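Local atomic coordinates of adenylate cyclase-like protein (Chlamydia trachomatis, PDB entry 4QO6), a protein that forms part of the inner-membrane ring of the chlamydial type III secretion system, this chain being a periplasmic part with three domains of the BON clan. Residues A143-L148 with V156-T161; E72-E77 with G99-S104; G40-S45 with S49-K54; V149-A154 with R180-E185; K54-A57 with S63-D66. One frame throughout, in Å; residues are numbered along the deposited sequence.

Interaction 1. Residues A143-L148 with V156-T161; sequences ALAGHL and VHVSFT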
# COMPACT_ATOMS: atom_id res chain seq x y z
N ALA A 143 5.62 -13.04 -12.08
CA ALA A 143 6.86 -12.27 -12.26
C ALA A 143 8.06 -13.12 -11.82
O ALA A 143 9.04 -13.20 -12.56
CB ALA A 143 6.81 -10.97 -11.51
N LEU A 144 7.97 -13.76 -10.64
CA LEU A 144 9.03 -14.58 -10.06
C LEU A 144 9.38 -15.79 -10.94
O LEU A 144 10.51 -16.04 -11.19
CB LEU A 144 8.60 -15.09 -8.67
CG LEU A 144 8.38 -14.10 -7.51
CD1 LEU A 144 7.63 -14.71 -6.33
CD2 LEU A 144 9.69 -13.50 -7.03
N ALA A 145 8.37 -16.57 -11.30
CA ALA A 145 8.49 -17.70 -12.14
C ALA A 145 9.10 -17.29 -13.48
O ALA A 145 9.97 -17.99 -13.94
CB ALA A 145 7.12 -18.33 -12.35
N GLY A 146 8.70 -16.17 -14.06
CA GLY A 146 9.36 -15.67 -15.27
C GLY A 146 10.83 -15.28 -15.11
O GLY A 146 11.63 -15.55 -16.00
N HIS A 147 11.21 -14.64 -14.01
CA HIS A 147 12.63 -14.41 -13.71
C HIS A 147 13.44 -15.73 -13.58
O HIS A 147 14.56 -15.83 -14.02
CB HIS A 147 12.78 -13.65 -12.41
CG HIS A 147 12.34 -12.23 -12.48
ND1 HIS A 147 11.03 -11.84 -12.24
CD2 HIS A 147 13.02 -11.09 -12.76
CE1 HIS A 147 10.94 -10.53 -12.39
NE2 HIS A 147 12.13 -10.05 -12.71
N LEU A 148 12.85 -16.75 -12.96
CA LEU A 148 13.59 -17.99 -12.77
C LEU A 148 13.81 -18.70 -14.15
O LEU A 148 14.88 -19.17 -14.43
CB LEU A 148 12.88 -18.95 -11.81
CG LEU A 148 12.82 -18.48 -10.35
CD1 LEU A 148 11.79 -19.34 -9.60
CD2 LEU A 148 14.19 -18.51 -9.70
N VAL A 156 13.54 -24.59 -10.58
CA VAL A 156 13.11 -24.08 -9.27
C VAL A 156 11.68 -23.53 -9.28
O VAL A 156 11.28 -22.76 -10.19
CB VAL A 156 14.04 -22.96 -8.84
CG1 VAL A 156 13.63 -22.35 -7.49
CG2 VAL A 156 15.45 -23.49 -8.81
N HIS A 157 10.93 -23.92 -8.25
CA HIS A 157 9.52 -23.60 -8.13
C HIS A 157 9.31 -22.56 -7.06
O HIS A 157 10.07 -22.49 -6.13
CB HIS A 157 8.70 -24.86 -7.87
CG HIS A 157 8.68 -25.77 -9.05
ND1 HIS A 157 9.78 -26.49 -9.47
CD2 HIS A 157 7.70 -26.02 -9.96
CE1 HIS A 157 9.47 -27.17 -10.56
NE2 HIS A 157 8.22 -26.90 -10.88
N VAL A 158 8.30 -21.72 -7.20
CA VAL A 158 8.09 -20.64 -6.23
C VAL A 158 6.64 -20.57 -5.75
O VAL A 158 5.71 -20.84 -6.52
CB VAL A 158 8.57 -19.28 -6.80
CG1 VAL A 158 7.76 -18.88 -8.03
CG2 VAL A 158 8.50 -18.21 -5.74
N SER A 159 6.47 -20.31 -4.46
CA SER A 159 5.17 -19.86 -3.96
C SER A 159 5.31 -18.48 -3.34
O SER A 159 6.39 -18.07 -2.91
CB SER A 159 4.53 -20.85 -2.98
OG SER A 159 5.19 -20.86 -1.73
N PHE A 160 4.21 -17.76 -3.28
CA PHE A 160 4.21 -16.38 -2.77
C PHE A 160 2.94 -16.04 -1.99
O PHE A 160 1.84 -16.11 -2.54
CB PHE A 160 4.37 -15.38 -3.89
CG PHE A 160 4.45 -13.98 -3.39
CD1 PHE A 160 5.62 -13.52 -2.80
CD2 PHE A 160 3.34 -13.13 -3.47
CE1 PHE A 160 5.69 -12.25 -2.31
CE2 PHE A 160 3.43 -11.84 -2.99
CZ PHE A 160 4.61 -11.40 -2.41
N THR A 161 3.10 -15.72 -0.72
CA THR A 161 1.97 -15.25 0.09
C THR A 161 2.47 -14.23 1.12
O THR A 161 3.47 -14.46 1.77
CB THR A 161 1.19 -16.36 0.86
OG1 THR A 161 1.85 -16.63 2.08
CG2 THR A 161 1.08 -17.67 0.08
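L144 and L148, one helical turn apart, press onto V156, just before the strand, and V158 and F160 within it. V158 CG2 meets L144 CD1 at 3.7 Å, while its CG1 lies 3.9 Å from L144 CB and reaches the backbone at A145 N. This straddling follows from the first torsion of V158, which sets CG1 between the backbone N and the carbonyl carbon (chi1 63°) and leaves CG2 to extend beside the leucine. L144 CD1 also touches F160 CB at 4.1 Å, the two side chains crossing at about a right angle. At the other end L148 CD1 packs on V156 twice, 3.5 Å from its carbonyl O and 4.1 Å from its CG1. The contact is van der Waals packing, mostly between aliphatic groups. The helix runs nearly antiparallel to the strand, at 159°, with the axes 8.5 Å apart at their closest. Strand 157-161 is an outer strand of the three-stranded sheet of the BON domain, and helix 137-150 packs against one face of it. Further in, L148 reaches V182 and L186 of helix 176-187, V156 lies on F179, and F160 folds back onto V140 and M141.

Interaction 2. Residues E72-E77 with G99-S104; sequences EAVWQE and GIFVIS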
# COMPACT_ATOMS: atom_id res chain seq x y z
N GLU A 72 -8.76 11.34 8.92
CA GLU A 72 -8.44 10.25 9.87
C GLU A 72 -9.68 9.43 10.26
O GLU A 72 -9.61 8.22 10.36
CB GLU A 72 -7.77 10.82 11.13
CG GLU A 72 -7.11 9.85 12.06
CD GLU A 72 -6.57 10.51 13.35
OE1 GLU A 72 -7.34 11.10 14.22
OE2 GLU A 72 -5.34 10.43 13.49
N ALA A 73 -10.79 10.10 10.54
CA ALA A 73 -12.07 9.46 10.85
C ALA A 73 -12.46 8.63 9.65
O ALA A 73 -12.90 7.54 9.81
CB ALA A 73 -13.18 10.49 11.15
N VAL A 74 -12.25 9.17 8.45
CA VAL A 74 -12.54 8.46 7.19
C VAL A 74 -11.80 7.16 6.98
O VAL A 74 -12.45 6.11 6.85
CB VAL A 74 -12.40 9.32 5.96
CG1 VAL A 74 -12.70 8.51 4.71
CG2 VAL A 74 -13.36 10.56 6.02
N TRP A 75 -10.47 7.17 7.03
CA TRP A 75 -9.78 5.88 6.86
C TRP A 75 -9.85 4.96 8.04
O TRP A 75 -9.77 3.75 7.85
CB TRP A 75 -8.33 6.01 6.30
CG TRP A 75 -7.37 6.82 7.08
CD1 TRP A 75 -7.01 8.10 6.82
CD2 TRP A 75 -6.62 6.40 8.23
NE1 TRP A 75 -6.09 8.54 7.78
CE2 TRP A 75 -5.84 7.51 8.65
CE3 TRP A 75 -6.58 5.23 8.98
CZ2 TRP A 75 -4.97 7.46 9.79
CZ3 TRP A 75 -5.71 5.17 10.14
CH2 TRP A 75 -4.90 6.29 10.50
N GLN A 76 -9.97 5.50 9.28
CA GLN A 76 -10.14 4.61 10.43
C GLN A 76 -11.51 3.83 10.33
O GLN A 76 -11.58 2.66 10.66
CB GLN A 76 -10.10 5.40 11.73
CG GLN A 76 -8.67 5.73 12.17
CD GLN A 76 -8.66 6.59 13.43
OE1 GLN A 76 -9.66 7.26 13.75
NE2 GLN A 76 -7.49 6.64 14.11
N GLU A 77 -12.56 4.56 9.97
CA GLU A 77 -13.88 4.00 9.75
C GLU A 77 -13.76 2.88 8.71
O GLU A 77 -14.17 1.79 8.95
CB GLU A 77 -14.85 5.09 9.30
CG GLU A 77 -16.23 4.59 8.87
CD GLU A 77 -16.76 5.20 7.55
OE1 GLU A 77 -16.72 6.45 7.37
OE2 GLU A 77 -17.25 4.40 6.68
N GLY A 99 -6.77 14.81 1.52
CA GLY A 99 -7.37 14.56 0.24
C GLY A 99 -6.76 13.43 -0.58
O GLY A 99 -7.23 13.21 -1.67
N ILE A 100 -5.78 12.70 -0.06
CA ILE A 100 -5.23 11.54 -0.78
C ILE A 100 -5.39 10.32 0.12
O ILE A 100 -4.87 10.33 1.25
CB ILE A 100 -3.70 11.65 -1.06
CG1 ILE A 100 -3.28 12.94 -1.79
CG2 ILE A 100 -3.24 10.47 -1.90
CD1 ILE A 100 -3.92 13.16 -3.14
N PHE A 101 -6.09 9.29 -0.39
CA PHE A 101 -6.24 8.01 0.32
C PHE A 101 -5.50 6.89 -0.44
O PHE A 101 -5.53 6.83 -1.68
CB PHE A 101 -7.73 7.63 0.48
CG PHE A 101 -8.49 8.60 1.34
CD1 PHE A 101 -8.42 8.53 2.72
CD2 PHE A 101 -9.15 9.63 0.78
CE1 PHE A 101 -9.06 9.43 3.51
CE2 PHE A 101 -9.83 10.51 1.56
CZ PHE A 101 -9.77 10.42 2.92
N VAL A 102 -4.86 5.99 0.33
CA VAL A 102 -4.03 4.92 -0.17
C VAL A 102 -4.49 3.61 0.45
O VAL A 102 -4.61 3.52 1.67
CB VAL A 102 -2.55 5.12 0.21
CG1 VAL A 102 -1.71 3.94 -0.28
CG2 VAL A 102 -2.01 6.42 -0.40
N ILE A 103 -4.79 2.62 -0.38
CA ILE A 103 -5.28 1.31 0.07
C ILE A 103 -4.14 0.32 -0.23
O ILE A 103 -3.63 0.28 -1.36
CB ILE A 103 -6.63 0.92 -0.62
CG1 ILE A 103 -7.14 -0.44 -0.14
CG2 ILE A 103 -6.53 0.82 -2.12
CD1 ILE A 103 -8.01 -0.31 1.07
N SER A 104 -3.77 -0.51 0.76
CA SER A 104 -2.57 -1.34 0.62
C SER A 104 -2.77 -2.67 1.28
O SER A 104 -3.67 -2.81 2.08
CB SER A 104 -1.34 -0.61 1.21
OG SER A 104 -1.55 -0.47 2.59
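The rings of W75 and F101 meet edge to edge, with W75 CD1 4.1 Å from F101 CE1 and each atom close to the plane of the other ring. The indole has a polar neighbour over one face: E72 O, from its own helix, stands 4.0 Å above the plane and over the ring centre. That position follows from the first torsion of W75, which places CG between the backbone N and the carbonyl carbon (chi1 58°) and folds the indole back along the preceding turn. F101 takes a second partner from the helix. V74 CG1 approaches its outer end obliquely, 3.9 Å from both CZ and CE1, and V74 CB stands 4.1 Å from CE1. F101 CE1 touches both the valine and the indole, and a single aromatic side chain from the strand meets two successive helix residues. The contact buries only 116 Å². Within the PD2 domain it joins helix 71-83 to the central strand 100-107 of a three-stranded sheet. W75 continues across the edge strand 92-95, touching M93, Q94 and S95, while F101 makes an edge-to-face stack with F124 and also packs on L130 of strand 130-136.

Interaction 3. Residues G40-S45 with S49-K54; sequences GHVRNS and SELLYK
S45 O takes the helical hydrogen bond from S49 N at 3.1 Å, with an N-H...O angle of 156°. S49 OG stands 3.3 Å from the same oxygen, a weak bond at most. The serine hydroxyl comes this close because its first torsion (chi1 -71°) turns OG back beside its own backbone N, toward the preceding turn. Just upstream N44 is the N-cap of the helix: its OD1 accepts from D47 N, satisfying an amide in the first turn. R43 adds a salt bridge to D47 from the connecting loop, so two successive loop residues, R43 and N44, both bond to D47 in the first turn. The apolar half of the contact is a single meeting of branches, V42 CG1 against L51 CD2 at 4.1 Å, the two side chains slanting past each other. It lies on the buried side of the helix, facing the strand that leads into it. Strand 41-42 and helix 45-56 are the first two elements of a beta-alpha-beta unit in the PD1 domain. Strand 63-70 completes that unit and bonds to V42 through I69; V42 also touches V68 there, and L51 continues onto F22.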
# COMPACT_ATOMS: atom_id res chain seq x y z
N GLY A 40 -13.53 21.06 2.22
CA GLY A 40 -12.28 20.33 1.81
C GLY A 40 -11.85 19.32 2.88
O GLY A 40 -12.73 18.82 3.56
N HIS A 41 -10.55 18.99 3.01
CA HIS A 41 -9.98 17.95 3.88
C HIS A 41 -8.85 18.51 4.77
O HIS A 41 -8.02 19.33 4.29
CB HIS A 41 -9.33 16.86 3.02
CG HIS A 41 -10.28 16.18 2.08
ND1 HIS A 41 -10.86 14.96 2.35
CD2 HIS A 41 -10.78 16.57 0.89
CE1 HIS A 41 -11.67 14.63 1.37
NE2 HIS A 41 -11.63 15.59 0.46
N VAL A 42 -8.79 17.99 6.00
CA VAL A 42 -7.62 18.11 6.87
C VAL A 42 -7.18 16.73 7.31
O VAL A 42 -7.97 15.76 7.26
CB VAL A 42 -7.85 19.02 8.12
CG1 VAL A 42 -8.19 20.45 7.71
CG2 VAL A 42 -8.97 18.50 8.95
N ARG A 43 -5.91 16.64 7.73
CA ARG A 43 -5.30 15.35 8.25
C ARG A 43 -6.12 14.69 9.40
O ARG A 43 -6.37 13.49 9.36
CB ARG A 43 -3.87 15.64 8.72
CG ARG A 43 -3.09 14.44 9.26
CD ARG A 43 -1.65 14.76 9.60
NE ARG A 43 -1.61 15.86 10.58
CZ ARG A 43 -0.55 16.20 11.33
NH1 ARG A 43 0.59 15.50 11.29
NH2 ARG A 43 -0.68 17.22 12.17
N ASN A 44 -6.58 15.50 10.40
CA ASN A 44 -7.28 14.99 11.59
C ASN A 44 -8.05 16.04 12.40
O ASN A 44 -7.94 17.21 12.14
CB ASN A 44 -6.32 14.22 12.51
CG ASN A 44 -5.18 15.08 13.06
OD1 ASN A 44 -5.37 16.20 13.53
ND2 ASN A 44 -4.01 14.54 13.04
N SER A 45 -8.90 15.60 13.34
CA SER A 45 -9.64 16.53 14.16
C SER A 45 -8.75 17.57 14.92
O SER A 45 -9.25 18.62 15.30
CB SER A 45 -10.47 15.80 15.15
OG SER A 45 -9.66 14.89 15.86
N SER A 49 -9.53 21.57 14.45
CA SER A 49 -9.74 22.55 15.51
C SER A 49 -8.82 23.79 15.34
O SER A 49 -9.25 24.89 15.58
CB SER A 49 -9.54 21.92 16.90
OG SER A 49 -10.62 21.02 17.17
N GLU A 50 -7.58 23.57 14.91
CA GLU A 50 -6.69 24.69 14.61
C GLU A 50 -7.30 25.57 13.52
O GLU A 50 -7.32 26.80 13.66
CB GLU A 50 -5.31 24.23 14.14
CG GLU A 50 -4.23 24.01 15.21
CD GLU A 50 -3.05 23.20 14.63
OE1 GLU A 50 -2.69 23.44 13.45
OE2 GLU A 50 -2.49 22.32 15.32
N LEU A 51 -7.80 24.94 12.45
CA LEU A 51 -8.36 25.69 11.34
C LEU A 51 -9.52 26.53 11.79
O LEU A 51 -9.53 27.73 11.56
CB LEU A 51 -8.76 24.78 10.18
CG LEU A 51 -9.63 25.32 9.07
CD1 LEU A 51 -9.01 26.53 8.35
CD2 LEU A 51 -9.96 24.17 8.12
N LEU A 52 -10.49 25.89 12.45
CA LEU A 52 -11.70 26.59 12.87
C LEU A 52 -11.47 27.74 13.85
O LEU A 52 -12.17 28.73 13.82
CB LEU A 52 -12.71 25.67 13.52
CG LEU A 52 -13.17 24.52 12.64
CD1 LEU A 52 -13.84 23.50 13.56
CD2 LEU A 52 -14.08 24.98 11.51
N TYR A 53 -10.54 27.57 14.76
CA TYR A 53 -10.28 28.61 15.73
C TYR A 53 -9.48 29.78 15.18
O TYR A 53 -9.65 30.89 15.66
CB TYR A 53 -9.67 28.03 17.02
CG TYR A 53 -10.80 27.60 17.92
CD1 TYR A 53 -11.56 26.47 17.61
CD2 TYR A 53 -11.18 28.37 19.03
CE1 TYR A 53 -12.64 26.09 18.38
CE2 TYR A 53 -12.26 27.99 19.83
CZ TYR A 53 -12.98 26.85 19.49
OH TYR A 53 -14.04 26.44 20.25
N LYS A 54 -8.61 29.53 14.20
CA LYS A 54 -7.93 30.61 13.50
C LYS A 54 -8.84 31.42 12.63
O LYS A 54 -8.68 32.61 12.59
CB LYS A 54 -6.77 30.13 12.69
CG LYS A 54 -5.65 29.54 13.53
CD LYS A 54 -4.53 29.10 12.60
CE LYS A 54 -3.22 28.91 13.33
NZ LYS A 54 -2.21 28.45 12.34

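Interaction 4. Residues V149-A154 with R180-E185; sequences VQSGFA and RTVVQE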
# COMPACT_ATOMS: atom_id res chain seq x y z
N VAL A 149 12.78 -18.73 -14.96
CA VAL A 149 12.86 -19.25 -16.30
C VAL A 149 13.85 -18.46 -17.17
O VAL A 149 14.71 -19.05 -17.80
CB VAL A 149 11.50 -19.26 -16.98
CG1 VAL A 149 11.64 -19.79 -18.39
CG2 VAL A 149 10.52 -20.12 -16.20
N GLN A 150 13.77 -17.14 -17.17
CA GLN A 150 14.74 -16.32 -17.92
C GLN A 150 16.20 -16.75 -17.61
O GLN A 150 17.08 -16.83 -18.49
CB GLN A 150 14.56 -14.84 -17.58
CG GLN A 150 15.62 -13.93 -18.17
CD GLN A 150 15.23 -12.47 -18.18
OE1 GLN A 150 15.09 -11.87 -19.25
NE2 GLN A 150 15.06 -11.88 -16.99
N SER A 151 16.44 -17.00 -16.33
CA SER A 151 17.77 -17.18 -15.82
C SER A 151 18.32 -18.61 -15.96
O SER A 151 19.47 -18.82 -15.66
CB SER A 151 17.80 -16.73 -14.37
OG SER A 151 18.23 -15.38 -14.30
N GLY A 152 17.52 -19.56 -16.41
CA GLY A 152 17.93 -20.95 -16.51
C GLY A 152 17.49 -21.85 -15.34
O GLY A 152 18.09 -22.92 -15.13
N PHE A 153 16.42 -21.46 -14.60
CA PHE A 153 16.04 -22.13 -13.37
C PHE A 153 14.57 -22.51 -13.34
O PHE A 153 13.86 -22.27 -12.36
CB PHE A 153 16.41 -21.26 -12.15
CG PHE A 153 17.91 -21.16 -11.91
CD1 PHE A 153 18.66 -22.29 -11.62
CD2 PHE A 153 18.57 -19.92 -11.94
CE1 PHE A 153 20.05 -22.19 -11.39
CE2 PHE A 153 19.95 -19.81 -11.72
CZ PHE A 153 20.69 -20.96 -11.42
N ALA A 154 14.14 -23.21 -14.38
CA ALA A 154 12.73 -23.56 -14.54
C ALA A 154 11.99 -24.77 -13.88
O ALA A 154 10.78 -24.65 -13.80
CB ALA A 154 12.42 -23.60 -16.04
N ARG A 180 22.58 -17.70 -6.37
CA ARG A 180 22.70 -16.65 -5.35
C ARG A 180 22.41 -15.26 -5.91
O ARG A 180 21.79 -14.42 -5.27
CB ARG A 180 24.12 -16.69 -4.81
CG ARG A 180 24.43 -15.72 -3.68
CD ARG A 180 25.58 -16.23 -2.81
NE ARG A 180 25.41 -17.65 -2.44
CZ ARG A 180 26.23 -18.66 -2.77
NH1 ARG A 180 27.33 -18.46 -3.48
NH2 ARG A 180 25.95 -19.90 -2.37
N THR A 181 22.89 -15.02 -7.12
CA THR A 181 22.66 -13.77 -7.84
C THR A 181 21.19 -13.65 -8.24
O THR A 181 20.55 -12.63 -7.98
CB THR A 181 23.62 -13.70 -9.07
OG1 THR A 181 24.95 -13.54 -8.58
CG2 THR A 181 23.28 -12.57 -10.04
N VAL A 182 20.63 -14.70 -8.84
CA VAL A 182 19.24 -14.71 -9.18
C VAL A 182 18.34 -14.48 -7.95
O VAL A 182 17.31 -13.80 -8.05
CB VAL A 182 18.85 -16.02 -9.86
CG1 VAL A 182 17.34 -16.19 -9.94
CG2 VAL A 182 19.46 -16.07 -11.25
N VAL A 183 18.72 -15.04 -6.81
CA VAL A 183 17.93 -14.81 -5.60
C VAL A 183 18.01 -13.36 -5.12
O VAL A 183 17.00 -12.81 -4.74
CB VAL A 183 18.28 -15.83 -4.49
CG1 VAL A 183 17.68 -15.43 -3.15
CG2 VAL A 183 17.76 -17.21 -4.90
N GLN A 184 19.18 -12.73 -5.14
CA GLN A 184 19.28 -11.31 -4.80
C GLN A 184 18.28 -10.47 -5.58
O GLN A 184 17.57 -9.64 -5.02
CB GLN A 184 20.69 -10.77 -5.07
CG GLN A 184 21.69 -11.12 -3.99
CD GLN A 184 21.19 -10.69 -2.62
OE1 GLN A 184 20.70 -9.57 -2.45
NE2 GLN A 184 21.28 -11.59 -1.65
N GLU A 185 18.22 -10.72 -6.88
CA GLU A 185 17.38 -9.97 -7.79
C GLU A 185 15.88 -10.20 -7.55
O GLU A 185 15.09 -9.26 -7.70
CB GLU A 185 17.78 -10.29 -9.24
CG GLU A 185 19.22 -9.89 -9.59
CD GLU A 185 19.73 -10.43 -10.93
OE1 GLU A 185 18.98 -11.12 -11.66
OE2 GLU A 185 20.91 -10.15 -11.24
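V182 turns CG2 anti to its carbonyl carbon, with CG1 anti to the backbone N (chi1 167°), and this sends CG2 out to both partners on the opposite segment. F153 comes to meet it with CG beside its own backbone N (chi1 -70°), which presents one edge of the ring. V182 CG2 lies near the ring plane, 3.8 Å from F153 CE2 and 4.0 Å from CD2, so the methyl abuts the rim of the phenyl group. S151, close to the C-terminal end of helix 137-150, touches the same methyl, its OG at 3.4 Å and its CB at 3.6 Å. The change of direction between these two residues is made by G152, which has positive phi (97°) and forms a Schellman motif at the helix C-terminus, with G152 N bonded to V149 O at 3.2 Å. This turn swings F153 inward, where it stacks edge to face on F179 and packs on I171 of strand 164-172. The contact thus joins the end of one BON-domain helix to the flank of helix 176-187. Chemically it is van der Waals packing around one methyl group: the serine hydroxyl meets carbon in V182, so shape rather than polar bonding fits the two segments together.

Interaction 5. Residues K54-A57 with S63-D66; sequences KVDA and SVDD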
# COMPACT_ATOMS: atom_id res chain seq x y z
N LYS A 54 -8.61 29.53 14.20
CA LYS A 54 -7.93 30.61 13.50
C LYS A 54 -8.84 31.42 12.63
O LYS A 54 -8.68 32.61 12.59
CB LYS A 54 -6.77 30.13 12.69
CG LYS A 54 -5.65 29.54 13.53
CD LYS A 54 -4.53 29.10 12.60
CE LYS A 54 -3.22 28.91 13.33
NZ LYS A 54 -2.21 28.45 12.34
N VAL A 55 -9.79 30.81 11.93
CA VAL A 55 -10.68 31.64 11.10
C VAL A 55 -11.67 32.40 12.00
O VAL A 55 -11.98 33.55 11.77
CB VAL A 55 -11.46 30.87 10.01
CG1 VAL A 55 -10.50 30.15 9.09
CG2 VAL A 55 -12.42 29.89 10.64
N ASP A 56 -12.14 31.75 13.04
CA ASP A 56 -13.03 32.40 13.97
C ASP A 56 -12.42 33.69 14.54
O ASP A 56 -13.11 34.69 14.62
CB ASP A 56 -13.44 31.46 15.10
CG ASP A 56 -14.76 31.86 15.73
OD1 ASP A 56 -15.72 32.06 14.93
OD2 ASP A 56 -14.82 31.97 16.98
N ALA A 57 -11.14 33.63 14.94
CA ALA A 57 -10.35 34.80 15.40
C ALA A 57 -10.39 36.01 14.46
O ALA A 57 -10.02 37.11 14.88
CB ALA A 57 -8.88 34.42 15.60
N SER A 63 -19.74 34.06 11.57
CA SER A 63 -20.00 32.63 11.71
C SER A 63 -19.24 31.77 10.70
O SER A 63 -18.79 32.26 9.66
CB SER A 63 -21.50 32.35 11.60
OG SER A 63 -21.91 32.51 10.27
N VAL A 64 -19.08 30.50 11.07
CA VAL A 64 -18.39 29.53 10.25
C VAL A 64 -19.33 28.33 9.93
O VAL A 64 -19.89 27.74 10.83
CB VAL A 64 -17.13 29.06 10.96
CG1 VAL A 64 -16.42 28.01 10.11
CG2 VAL A 64 -16.18 30.27 11.22
N ASP A 65 -19.54 28.06 8.65
CA ASP A 65 -20.25 26.89 8.23
C ASP A 65 -19.18 25.84 7.80
O ASP A 65 -18.58 25.90 6.73
CB ASP A 65 -21.24 27.24 7.09
CG ASP A 65 -22.13 26.04 6.69
OD1 ASP A 65 -21.62 24.91 6.55
OD2 ASP A 65 -23.35 26.19 6.56
N ASP A 66 -18.99 24.86 8.65
CA ASP A 66 -17.83 23.96 8.56
C ASP A 66 -18.17 22.65 7.87
O ASP A 66 -18.86 21.82 8.46
CB ASP A 66 -17.31 23.67 9.97
CG ASP A 66 -16.40 22.46 10.02
OD1 ASP A 66 -15.86 22.09 8.99
OD2 ASP A 66 -16.25 21.84 11.10
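The C-terminal part of helix 45-56 stands over the start of strand 63-70, D56 and V64 having the closest CA atoms at 7.1 Å. Residues 54-56 keep helical backbone angles, whereas S63 to D66 have extended strand angles, so successive strand side chains alternate. S63 directs its CB away from the helix and V64 directs its CB toward it, which leaves V64 to carry the strand side of the contact. Its CG2 meets V55 CG2 at 3.8 Å, the two valines crossing at about a right angle. The first torsion of V55 (chi1 -58°) puts CG2 between the backbone N and the carbonyl carbon, and it is this methyl that comes down on V64. In the beta-alpha-beta unit of the PD1 domain, built from strand 41-42, helix 45-56 and strand 63-70, this pair lies where the chain leaves the helix and returns to the sheet through a short loop. V55 reaches further, onto L36 of the neighbouring strand 35-39 and V18 of helix 10-19, and V64 packs also on L38 and L52. D56 itself is exposed. Its CG extends anti to the backbone N (chi1 -156°), and this brings OD1 to 4.1 Å from V64 CG2, a loose van der Waals contact of one carboxylate oxygen with a methyl group. Further along the strand, D66 OD2 makes a salt bridge with K48 of the same helix.

Overall arrangement
The five contacts are spread along an elongated chain. Interactions 3 and 5 share helix 45-56 and K54 in the PD1 domain, their centres 10 Å apart, and L52 CD2 packing on D66 CG at 3.7 Å joins them. Interaction 2, in PD2, lies 16 Å from interaction 3 between centres and touches it: E72 CB meets R43 O at 3.5 Å. Its W75 side chain is about 5 Å from a bound PEG, probably from the crystallisation liquor. Interactions 1 and 4, in the BON domain, have centres 9 Å apart and are connected by the probable L148 O to F153 N hydrogen bond. Between centres, interactions 1 and 2 are 33 Å apart, and interactions 4 and 5 are 62 Å apart.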